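Local atomic coordinates of yersinopine synthase (Yersinia pestis, PDB entry 6C4M), a protein that catalyses the NADPH-dependent reductive condensation of pyruvate with an amino-acid-derived intermediate, the last step in making the metallophore yersinopine. Residues A[134-139]-A[228-233]; A[323-328]-A[355-360]; A[440-445]-A[453-458]. One frame throughout, in Å; residues are numbered along the deposited sequence.

Contact 1 of 3, residues A[134-139]-A[228-233]; sequences SVILLS and SWLTAV. With NAP (NADP nicotinamide-adenine-dinucleotide phosphate), chain B.
One methyl group carries this contact: CD1 of I136, on the strand 134-137, reaches toward the helix 225-235 and meets two of its side chains. Against W229 it comes to 3.7 Å from CZ3, arriving at the edge of the indole and near its plane, so that the six-membered ring is touched on its rim. Against L230 the fit is looser, with CD1 of I136 standing 4.3 Å from CD1 of the leucine. No polar bond joins the two segments, and the nearest pair of CA atoms, those of I136 and L230, is 9.6 Å apart; side chains alone bridge the gap.

The torsions explain how so few atoms can do this. In I136 the ethyl branch is set beside the backbone N and opposite the carbonyl carbon (chi1 -58°), and an extended second torsion (170°) pushes CD1 out as the foremost atom of the side chain. W229 takes the other course: its ring lies opposite its own backbone N (chi1 170°), which swings the indole along the helix surface. There V233, one turn later, rests CG2 on a face of the ring, 3.5 Å above the plane and toward the rim, while R107 makes a cation-pi contact with the same indole.

At the far end of the segment the chain leaves the strand for the cofactor, and CB of S139 lies 3.3 Å from O3D of NADP. The arrangement illustrates how a helix is laid on a Rossmann-type nucleotide-binding sheet: strand 134-137 runs parallel between strands 107-110 and 161-165, I136 also touches I109 and L165, L230 rests on I163, and W229 and V233 turn to helix 32-44, which packs alongside.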
loop_
_atom_site.group_PDB
_atom_site.type_symbol
_atom_site.label_atom_id
_atom_site.label_comp_id
_atom_site.label_asym_id
_atom_site.label_seq_id
_atom_site.Cartn_x
_atom_site.Cartn_y
_atom_site.Cartn_z
ATOM N N SER A 134 -32.566 31.988 -10.417
ATOM C CA SER A 134 -31.342 31.357 -9.945
ATOM C C SER A 134 -30.854 30.290 -10.918
ATOM O O SER A 134 -31.631 29.595 -11.588
ATOM C CB SER A 134 -31.557 30.751 -8.566
ATOM O OG SER A 134 -32.536 29.739 -8.650
ATOM N N VAL A 135 -29.534 30.159 -10.963
ATOM C CA VAL A 135 -28.866 29.116 -11.710
ATOM C C VAL A 135 -27.911 28.412 -10.759
ATOM O O VAL A 135 -27.007 29.048 -10.206
ATOM C CB VAL A 135 -28.104 29.691 -12.908
ATOM C CG1 VAL A 135 -27.267 28.618 -13.541
ATOM C CG2 VAL A 135 -29.097 30.293 -13.915
ATOM N N ILE A 136 -28.120 27.117 -10.558
ATOM C CA ILE A 136 -27.343 26.332 -9.605
ATOM C C ILE A 136 -26.436 25.387 -10.375
ATOM O O ILE A 136 -26.891 24.680 -11.278
ATOM C CB ILE A 136 -28.261 25.561 -8.641
ATOM C CG1 ILE A 136 -29.188 26.550 -7.891
ATOM C CG2 ILE A 136 -27.446 24.762 -7.636
ATOM C CD1 ILE A 136 -30.281 25.890 -7.096
ATOM N N LEU A 137 -25.158 25.344 -9.978
ATOM C CA LEU A 137 -24.141 24.490 -10.596
ATOM C C LEU A 137 -23.967 23.278 -9.665
ATOM O O LEU A 137 -23.364 23.365 -8.586
ATOM C CB LEU A 137 -22.868 25.301 -10.826
ATOM C CG LEU A 137 -23.079 26.619 -11.610
ATOM C CD1 LEU A 137 -21.759 27.266 -11.922
ATOM C CD2 LEU A 137 -23.898 26.471 -12.880
ATOM N N LEU A 138 -24.568 22.153 -10.071
ATOM C CA LEU A 138 -24.728 21.028 -9.165
ATOM C C LEU A 138 -23.380 20.434 -8.769
ATOM O O LEU A 138 -23.198 20.029 -7.614
ATOM C CB LEU A 138 -25.628 19.967 -9.802
ATOM C CG LEU A 138 -25.948 18.741 -8.911
ATOM C CD1 LEU A 138 -26.803 19.120 -7.720
ATOM C CD2 LEU A 138 -26.673 17.670 -9.711
ATOM N N SER A 139 -22.423 20.359 -9.707
ATOM C CA SER A 139 -21.082 19.832 -9.415
ATOM C C SER A 139 -20.072 20.683 -10.173
ATOM O O SER A 139 -19.617 20.329 -11.263
ATOM C CB SER A 139 -20.941 18.364 -9.776
ATOM O OG SER A 139 -19.720 17.874 -9.233
ATOM N N SER A 228 -30.729 29.166 1.688
ATOM C CA SER A 228 -31.503 28.533 2.751
ATOM C C SER A 228 -32.265 27.348 2.200
ATOM O O SER A 228 -32.381 26.306 2.851
ATOM C CB SER A 228 -32.477 29.537 3.381
ATOM O OG SER A 228 -31.774 30.620 3.956
ATOM N N TRP A 229 -32.793 27.497 0.989
ATOM C CA TRP A 229 -33.546 26.416 0.374
ATOM C C TRP A 229 -32.639 25.223 0.116
ATOM O O TRP A 229 -32.975 24.089 0.480
ATOM C CB TRP A 229 -34.195 26.895 -0.929
ATOM C CG TRP A 229 -34.779 25.773 -1.714
ATOM C CD1 TRP A 229 -35.942 25.120 -1.470
ATOM C CD2 TRP A 229 -34.223 25.178 -2.879
ATOM N NE1 TRP A 229 -36.140 24.133 -2.403
ATOM C CE2 TRP A 229 -35.098 24.153 -3.287
ATOM C CE3 TRP A 229 -33.065 25.404 -3.614
ATOM C CZ2 TRP A 229 -34.850 23.358 -4.396
ATOM C CZ3 TRP A 229 -32.820 24.622 -4.711
ATOM C CH2 TRP A 229 -33.710 23.608 -5.096
ATOM N N LEU A 230 -31.472 25.465 -0.499
ATOM C CA LEU A 230 -30.503 24.396 -0.725
ATOM C C LEU A 230 -30.126 23.706 0.573
ATOM O O LEU A 230 -30.062 22.475 0.632
ATOM C CB LEU A 230 -29.239 24.934 -1.401
ATOM C CG LEU A 230 -29.284 25.004 -2.916
ATOM C CD1 LEU A 230 -28.063 25.731 -3.438
ATOM C CD2 LEU A 230 -29.335 23.614 -3.538
ATOM N N THR A 231 -29.826 24.486 1.613
ATOM C CA THR A 231 -29.511 23.900 2.909
ATOM C C THR A 231 -30.640 22.987 3.363
ATOM O O THR A 231 -30.411 21.833 3.716
ATOM C CB THR A 231 -29.262 25.002 3.935
ATOM O OG1 THR A 231 -28.141 25.784 3.524
ATOM C CG2 THR A 231 -28.975 24.410 5.327
ATOM N N ALA A 232 -31.877 23.482 3.335
ATOM C CA ALA A 232 -33.001 22.638 3.720
ATOM C C ALA A 232 -33.036 21.361 2.897
ATOM O O ALA A 232 -33.238 20.269 3.441
ATOM C CB ALA A 232 -34.318 23.407 3.575
ATOM N N VAL A 233 -32.817 21.474 1.589
ATOM C CA VAL A 233 -32.842 20.300 0.712
ATOM C C VAL A 233 -31.773 19.288 1.137
ATOM O O VAL A 233 -32.027 18.084 1.210
ATOM C CB VAL A 233 -32.643 20.709 -0.760
ATOM C CG1 VAL A 233 -32.508 19.452 -1.634
ATOM C CG2 VAL A 233 -33.776 21.544 -1.286
HETATM P PA NAP B . -23.599 12.250 -15.999
HETATM O O1A NAP B . -22.605 13.190 -15.438
HETATM O O2A NAP B . -22.937 10.951 -16.531
HETATM O O5B NAP B . -24.395 13.032 -17.205
HETATM C C5B NAP B . -25.360 14.007 -16.752
HETATM C C4B NAP B . -26.046 14.594 -18.001
HETATM O O4B NAP B . -24.918 15.227 -18.867
HETATM C C3B NAP B . -26.605 13.686 -18.717
HETATM O O3B NAP B . -27.833 14.190 -19.330
HETATM C C2B NAP B . -25.536 13.358 -19.923
HETATM O O2B NAP B . -26.249 12.859 -21.107
HETATM C C1B NAP B . -24.969 14.476 -20.202
HETATM N N9A NAP B . -23.567 14.181 -20.502
HETATM C C8A NAP B . -22.602 13.444 -19.928
HETATM N N7A NAP B . -21.535 13.576 -20.729
HETATM C C5A NAP B . -21.873 14.392 -21.777
HETATM C C6A NAP B . -21.086 14.804 -22.823
HETATM N N6A NAP B . -19.705 14.562 -23.243
HETATM N N1A NAP B . -21.609 15.617 -23.759
HETATM C C2A NAP B . -22.915 16.039 -23.659
HETATM N N3A NAP B . -23.691 15.626 -22.616
HETATM C C4A NAP B . -23.148 14.790 -21.660
HETATM O O3 NAP B . -24.656 11.853 -14.787
HETATM P PN NAP B . -24.617 12.183 -13.204
HETATM O O1N NAP B . -26.024 12.365 -12.836
HETATM O O2N NAP B . -23.968 10.941 -12.544
HETATM O O5D NAP B . -23.687 13.497 -12.763
HETATM C C5D NAP B . -24.289 14.802 -12.558
HETATM C C4D NAP B . -23.145 15.748 -12.139
HETATM O O4D NAP B . -22.519 15.254 -10.755
HETATM C C3D NAP B . -22.132 15.779 -12.979
HETATM O O3D NAP B . -21.504 17.142 -12.814
HETATM C C2D NAP B . -21.097 14.768 -12.471
HETATM O O2D NAP B . -19.864 15.220 -12.786
HETATM C C1D NAP B . -21.282 14.887 -10.946
HETATM N N1N NAP B . -21.042 13.635 -10.187
HETATM C C2N NAP B . -22.018 12.724 -9.975
HETATM C C3N NAP B . -21.726 11.570 -9.213
HETATM C C7N NAP B . -22.808 10.500 -8.953
HETATM O O7N NAP B . -22.777 9.820 -8.006
HETATM N N7N NAP B . -23.859 10.376 -9.928
HETATM C C4N NAP B . -20.473 11.370 -8.705
HETATM C C5N NAP B . -19.509 12.276 -8.924
HETATM C C6N NAP B . -19.791 13.429 -9.665
HETATM P P2B NAP B . -26.622 11.206 -21.234
HETATM O O1X NAP B . -25.373 10.508 -21.728
HETATM O O2X NAP B . -27.008 10.660 -19.901
HETATM O O3X NAP B . -27.713 11.037 -22.266
#

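Contact 2 of 3, residues A[323-328]-A[355-360]; sequences RFLNDD and YALFVR
Helix-to-helix packing in the largely helical part of the enzyme, at the dimer interface, is the setting here: helices 321-329 and 350-364 run in broadly the same direction, their local axes 32° apart and 11.9 Å from each other at closest approach. The gap is spanned by side chains, chiefly R360 and L325. The guanidinium of R360 lies flat beneath the side chain of L325, whose CB sits 3.6 Å above the plane and over the centre of the group, 3.7 Å from CZ of R360. The arginine leaves its helix with CG opposite the backbone N (chi1 -163°) and then bends at the second torsion (-118°) before running out straight, which carries the charged end across to the other helix.

A water lying in the guanidinium plane, at its edge, accepts from NE of R360 at 2.6 Å and donates to OD1 of N326 at 3.0 Å, so that it links the helices, while NH2 of R360 is hydrogen-bonded to the carbonyl of Y330. The buried group thus has apolar cover on one face and hydrogen bonds from NE and NH2, which should limit its tilt and rotation. The amide of N326 is held at both ends: OD1 also accepts from the backbone N of V332, and ND2 gives a nearly straight bond to OD1 of D327 at 2.8 Å. Beside the guanidinium, CD1 of L325 also meets CD2 of L357 at 3.9 Å, the two side chains crossing at about a right angle.

Helix 255-264 lies against L325 through I255 and V259, helix 294-313 receives L357 on I297 and A301, and helix 339-344 touches N326. Y355 and V359 of helix 350-364 also meet Y355 and F358 of the second subunit, respectively.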
loop_
_atom_site.group_PDB
_atom_site.type_symbol
_atom_site.label_atom_id
_atom_site.label_comp_id
_atom_site.label_asym_id
_atom_site.label_seq_id
_atom_site.Cartn_x
_atom_site.Cartn_y
_atom_site.Cartn_z
ATOM N N ARG A 323 -6.167 17.447 4.615
ATOM C CA ARG A 323 -7.328 17.617 5.501
ATOM C C ARG A 323 -8.638 17.464 4.734
ATOM O O ARG A 323 -9.569 16.802 5.212
ATOM C CB ARG A 323 -7.295 18.984 6.204
ATOM C CG ARG A 323 -8.438 19.212 7.270
ATOM C CD ARG A 323 -8.879 20.689 7.384
ATOM N NE ARG A 323 -9.345 21.105 6.076
ATOM C CZ ARG A 323 -10.493 20.724 5.529
ATOM N NH1 ARG A 323 -11.361 19.971 6.209
ATOM N NH2 ARG A 323 -10.775 21.125 4.298
ATOM N N PHE A 324 -8.729 18.081 3.552
ATOM C CA PHE A 324 -9.931 17.962 2.722
ATOM C C PHE A 324 -10.196 16.507 2.355
ATOM O O PHE A 324 -11.315 16.010 2.513
ATOM C CB PHE A 324 -9.765 18.823 1.463
ATOM C CG PHE A 324 -10.880 18.680 0.451
ATOM C CD1 PHE A 324 -12.165 19.153 0.730
ATOM C CD2 PHE A 324 -10.632 18.126 -0.802
ATOM C CE1 PHE A 324 -13.192 19.041 -0.210
ATOM C CE2 PHE A 324 -11.653 18.020 -1.749
ATOM C CZ PHE A 324 -12.928 18.489 -1.455
ATOM N N LEU A 325 -9.182 15.812 1.833
ATOM C CA LEU A 325 -9.373 14.410 1.462
ATOM C C LEU A 325 -9.817 13.573 2.648
ATOM O O LEU A 325 -10.722 12.737 2.531
ATOM C CB LEU A 325 -8.088 13.823 0.903
ATOM C CG LEU A 325 -7.544 14.446 -0.368
ATOM C CD1 LEU A 325 -6.145 13.859 -0.704
ATOM C CD2 LEU A 325 -8.498 14.216 -1.530
ATOM N N ASN A 326 -9.146 13.731 3.783
ATOM C CA ASN A 326 -9.433 12.855 4.909
ATOM C C ASN A 326 -10.718 13.287 5.606
ATOM O O ASN A 326 -11.623 12.471 5.807
ATOM C CB ASN A 326 -8.269 12.863 5.897
ATOM C CG ASN A 326 -8.367 11.761 6.934
ATOM O OD1 ASN A 326 -7.960 10.626 6.704
ATOM N ND2 ASN A 326 -8.921 12.100 8.098
ATOM N N ASP A 327 -10.813 14.571 5.960
ATOM C CA ASP A 327 -11.865 15.014 6.877
ATOM C C ASP A 327 -13.153 15.399 6.155
ATOM O O ASP A 327 -14.220 15.337 6.761
ATOM C CB ASP A 327 -11.384 16.200 7.729
ATOM C CG ASP A 327 -10.311 15.825 8.734
ATOM O OD1 ASP A 327 -9.881 14.635 8.794
ATOM O OD2 ASP A 327 -9.881 16.748 9.469
ATOM N N ASP A 328 -13.099 15.786 4.891
ATOM C CA ASP A 328 -14.325 16.092 4.149
ATOM C C ASP A 328 -14.765 14.994 3.186
ATOM O O ASP A 328 -15.900 15.050 2.710
ATOM C CB ASP A 328 -14.163 17.383 3.358
ATOM C CG ASP A 328 -13.885 18.588 4.244
ATOM O OD1 ASP A 328 -14.118 18.506 5.471
ATOM O OD2 ASP A 328 -13.439 19.628 3.704
ATOM N N TYR A 355 4.994 11.436 0.890
ATOM C CA TYR A 355 4.896 10.240 1.724
ATOM C C TYR A 355 3.502 10.154 2.336
ATOM O O TYR A 355 2.826 9.121 2.228
ATOM C CB TYR A 355 6.002 10.264 2.798
ATOM C CG TYR A 355 6.139 9.039 3.713
ATOM C CD1 TYR A 355 5.543 7.827 3.405
ATOM C CD2 TYR A 355 6.882 9.118 4.881
ATOM C CE1 TYR A 355 5.673 6.748 4.230
ATOM C CE2 TYR A 355 7.011 8.034 5.732
ATOM C CZ TYR A 355 6.407 6.850 5.400
ATOM O OH TYR A 355 6.562 5.748 6.209
ATOM N N ALA A 356 3.018 11.273 2.898
ATOM C CA ALA A 356 1.697 11.267 3.523
ATOM C C ALA A 356 0.613 10.887 2.526
ATOM O O ALA A 356 -0.271 10.082 2.848
ATOM C CB ALA A 356 1.396 12.620 4.159
ATOM N N LEU A 357 0.690 11.413 1.290
ATOM C CA LEU A 357 -0.319 11.089 0.293
ATOM C C LEU A 357 -0.226 9.649 -0.175
ATOM O O LEU A 357 -1.270 9.011 -0.403
ATOM C CB LEU A 357 -0.211 12.052 -0.889
ATOM C CG LEU A 357 -0.706 13.476 -0.615
ATOM C CD1 LEU A 357 -0.197 14.439 -1.717
ATOM C CD2 LEU A 357 -2.246 13.481 -0.542
ATOM N N PHE A 358 1.014 9.119 -0.359
ATOM C CA PHE A 358 1.153 7.711 -0.710
ATOM C C PHE A 358 0.565 6.839 0.381
ATOM O O PHE A 358 -0.157 5.874 0.099
ATOM C CB PHE A 358 2.628 7.334 -0.987
ATOM C CG PHE A 358 2.779 5.919 -1.456
ATOM C CD1 PHE A 358 2.831 4.884 -0.548
ATOM C CD2 PHE A 358 2.796 5.619 -2.805
ATOM C CE1 PHE A 358 2.930 3.569 -0.973
ATOM C CE2 PHE A 358 2.911 4.317 -3.230
ATOM C CZ PHE A 358 2.973 3.289 -2.298
ATOM N N VAL A 359 0.807 7.193 1.640
ATOM C CA VAL A 359 0.244 6.399 2.728
ATOM C C VAL A 359 -1.274 6.479 2.679
ATOM O O VAL A 359 -1.978 5.460 2.780
ATOM C CB VAL A 359 0.813 6.845 4.094
ATOM C CG1 VAL A 359 0.113 6.118 5.223
ATOM C CG2 VAL A 359 2.295 6.533 4.194
ATOM N N ARG A 360 -1.800 7.687 2.488
ATOM C CA ARG A 360 -3.245 7.840 2.391
ATOM C C ARG A 360 -3.852 6.920 1.332
ATOM O O ARG A 360 -4.782 6.165 1.625
ATOM C CB ARG A 360 -3.586 9.296 2.100
ATOM C CG ARG A 360 -5.018 9.582 2.382
ATOM C CD ARG A 360 -5.708 10.005 1.161
ATOM N NE ARG A 360 -7.121 10.160 1.433
ATOM C CZ ARG A 360 -8.054 10.187 0.510
ATOM N NH1 ARG A 360 -7.717 10.105 -0.786
ATOM N NH2 ARG A 360 -9.322 10.306 0.899
HETATM O O HOH W 1 -8.033 9.764 3.784
#

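Contact 3 of 3, residues A[440-445]-A[453-458]; sequences AFIDRV and SLLGDD
The last turns of helix 425-445 face a short 3-10 segment, already begun before S453, beyond which the chain becomes extended on its way to helix 459-471. The nearest CA atoms are those of I442 and L454, 8.2 Å apart, and no hydrogen bond passes between the two segments. After the extended stretch, D458 occupies the N-cap position of the next helix without a capping bond from its own side chain.

Two neighbouring residues of the helix face two neighbouring residues of the turn. F441 offers the edge of its ring: CD2 of L454 lies near the ring plane, 3.8 Å from CE2 of F441, and the two side chains cross at about a right angle. Because CG of F441 stands opposite the backbone N (chi1 170°), the ring is carried forward along its helix, where V445 places CG2 over one face at 4.0 Å from the plane. I442 works differently: it touches backbone as well as side chain. Its CD1, at the end of an extended ethyl branch (chi2 167°), meets the carbonyl O of L454 at 3.7 Å and CD2 of L455 at 3.8 Å, so that one methyl spans the backbone of the first leucine and the side chain of the second. L455 is exposed to solvent, whereas F441 and L454 are buried.

F441 also meets the rings of F274 and W397, W397 edge-to-face, and D457 forms a salt bridge with R411 of helix 401-419. The whole is the connection between the last two helices, 425-445 and 459-471, folded back by apolar side chains onto the end of the helix it has just left.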
loop_
_atom_site.group_PDB
_atom_site.type_symbol
_atom_site.label_atom_id
_atom_site.label_comp_id
_atom_site.label_asym_id
_atom_site.label_seq_id
_atom_site.Cartn_x
_atom_site.Cartn_y
_atom_site.Cartn_z
ATOM N N ALA A 440 -1.018 10.200 -30.695
ATOM C CA ALA A 440 -0.555 8.899 -31.169
ATOM C C ALA A 440 -1.735 7.976 -31.423
ATOM O O ALA A 440 -1.761 7.255 -32.427
ATOM C CB ALA A 440 0.424 8.264 -30.164
ATOM N N PHE A 441 -2.755 8.039 -30.572
ATOM C CA PHE A 441 -3.951 7.230 -30.789
ATOM C C PHE A 441 -4.683 7.639 -32.071
ATOM O O PHE A 441 -5.115 6.783 -32.853
ATOM C CB PHE A 441 -4.894 7.354 -29.600
ATOM C CG PHE A 441 -6.243 6.745 -29.845
ATOM C CD1 PHE A 441 -6.405 5.364 -29.822
ATOM C CD2 PHE A 441 -7.334 7.544 -30.137
ATOM C CE1 PHE A 441 -7.647 4.789 -30.050
ATOM C CE2 PHE A 441 -8.580 6.984 -30.377
ATOM C CZ PHE A 441 -8.742 5.610 -30.333
ATOM N N ILE A 442 -4.873 8.943 -32.284
ATOM C CA ILE A 442 -5.588 9.393 -33.476
ATOM C C ILE A 442 -4.871 8.910 -34.733
ATOM O O ILE A 442 -5.509 8.590 -35.749
ATOM C CB ILE A 442 -5.735 10.933 -33.465
ATOM C CG1 ILE A 442 -6.701 11.350 -32.355
ATOM C CG2 ILE A 442 -6.175 11.472 -34.875
ATOM C CD1 ILE A 442 -6.687 12.825 -32.063
ATOM N N ASP A 443 -3.540 8.850 -34.695
ATOM C CA ASP A 443 -2.796 8.385 -35.865
ATOM C C ASP A 443 -3.003 6.890 -36.093
ATOM O O ASP A 443 -3.084 6.431 -37.240
ATOM C CB ASP A 443 -1.308 8.703 -35.716
ATOM C CG ASP A 443 -1.014 10.194 -35.763
ATOM O OD1 ASP A 443 -1.888 10.956 -36.202
ATOM O OD2 ASP A 443 0.103 10.604 -35.371
ATOM N N ARG A 444 -3.070 6.106 -35.017
ATOM C CA ARG A 444 -3.304 4.674 -35.161
ATOM C C ARG A 444 -4.656 4.395 -35.801
ATOM O O ARG A 444 -4.774 3.530 -36.677
ATOM C CB ARG A 444 -3.228 3.999 -33.798
ATOM C CG ARG A 444 -1.844 3.944 -33.226
ATOM C CD ARG A 444 -1.751 2.853 -32.168
ATOM N NE ARG A 444 -2.436 3.181 -30.904
ATOM C CZ ARG A 444 -1.975 4.056 -30.016
ATOM N NH1 ARG A 444 -0.871 4.750 -30.275
ATOM N NH2 ARG A 444 -2.619 4.259 -28.874
ATOM N N VAL A 445 -5.699 5.099 -35.351
ATOM C CA VAL A 445 -7.048 4.791 -35.804
ATOM C C VAL A 445 -7.466 5.628 -37.005
ATOM O O VAL A 445 -8.435 5.263 -37.686
ATOM C CB VAL A 445 -8.093 4.998 -34.691
ATOM C CG1 VAL A 445 -7.781 4.127 -33.472
ATOM C CG2 VAL A 445 -8.167 6.469 -34.307
ATOM N N SER A 453 -15.085 15.328 -30.548
ATOM C CA SER A 453 -14.612 15.644 -29.203
ATOM C C SER A 453 -13.138 15.293 -29.021
ATOM O O SER A 453 -12.455 15.913 -28.201
ATOM C CB SER A 453 -15.460 14.919 -28.162
ATOM O OG SER A 453 -15.456 13.514 -28.350
ATOM N N LEU A 454 -12.626 14.310 -29.771
ATOM C CA LEU A 454 -11.197 14.009 -29.715
ATOM C C LEU A 454 -10.330 15.056 -30.402
ATOM O O LEU A 454 -9.102 15.005 -30.243
ATOM C CB LEU A 454 -10.895 12.651 -30.365
ATOM C CG LEU A 454 -10.951 11.459 -29.435
ATOM C CD1 LEU A 454 -12.264 11.380 -28.710
ATOM C CD2 LEU A 454 -10.703 10.158 -30.184
ATOM N N LEU A 455 -10.925 15.973 -31.180
ATOM C CA LEU A 455 -10.168 16.803 -32.107
ATOM C C LEU A 455 -10.196 18.281 -31.763
ATOM O O LEU A 455 -9.594 19.081 -32.493
ATOM C CB LEU A 455 -10.702 16.601 -33.546
ATOM C CG LEU A 455 -10.799 15.140 -34.006
ATOM C CD1 LEU A 455 -11.453 14.979 -35.359
ATOM C CD2 LEU A 455 -9.394 14.560 -34.010
ATOM N N GLY A 456 -10.922 18.681 -30.729
ATOM C CA GLY A 456 -10.986 20.082 -30.364
ATOM C C GLY A 456 -11.873 20.228 -29.157
ATOM O O GLY A 456 -12.548 19.282 -28.735
ATOM N N ASP A 457 -11.886 21.449 -28.626
ATOM C CA ASP A 457 -12.695 21.795 -27.473
ATOM C C ASP A 457 -12.836 23.307 -27.461
ATOM O O ASP A 457 -12.166 24.011 -28.218
ATOM C CB ASP A 457 -12.035 21.297 -26.184
ATOM C CG ASP A 457 -10.657 21.896 -25.973
ATOM O OD1 ASP A 457 -10.512 23.135 -25.934
ATOM O OD2 ASP A 457 -9.703 21.113 -25.842
ATOM N N ASP A 458 -13.663 23.804 -26.553
ATOM C CA ASP A 458 -13.841 25.246 -26.389
ATOM C C ASP A 458 -13.310 25.722 -25.038
ATOM O O ASP A 458 -13.887 26.612 -24.408
ATOM C CB ASP A 458 -15.302 25.689 -26.575
ATOM C CG ASP A 458 -16.318 24.735 -25.969
ATOM O OD1 ASP A 458 -16.152 24.322 -24.802
ATOM O OD2 ASP A 458 -17.326 24.452 -26.674
#

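Overall arrangement
Read from the N terminus, the three contacts follow one another in series; none encloses or crosses another, and their loops grow shorter along the chain. Contact 1 closes the first, of 88 residues, within the nucleotide-binding sheet and the helix laid on it. Contact 2 closes a loop of 26 residues between two helices, 350-364 being at the dimer interface, and contact 3 one of seven, before the final helix. Contacts 1 and 3 lie on opposite sides of the chain's centre, their centres about 36 Å apart, and no two of the three touch. All lie in separate parts of the fold: the cofactor-binding sheet, the helices at the dimer interface, and the turn between the last two helices.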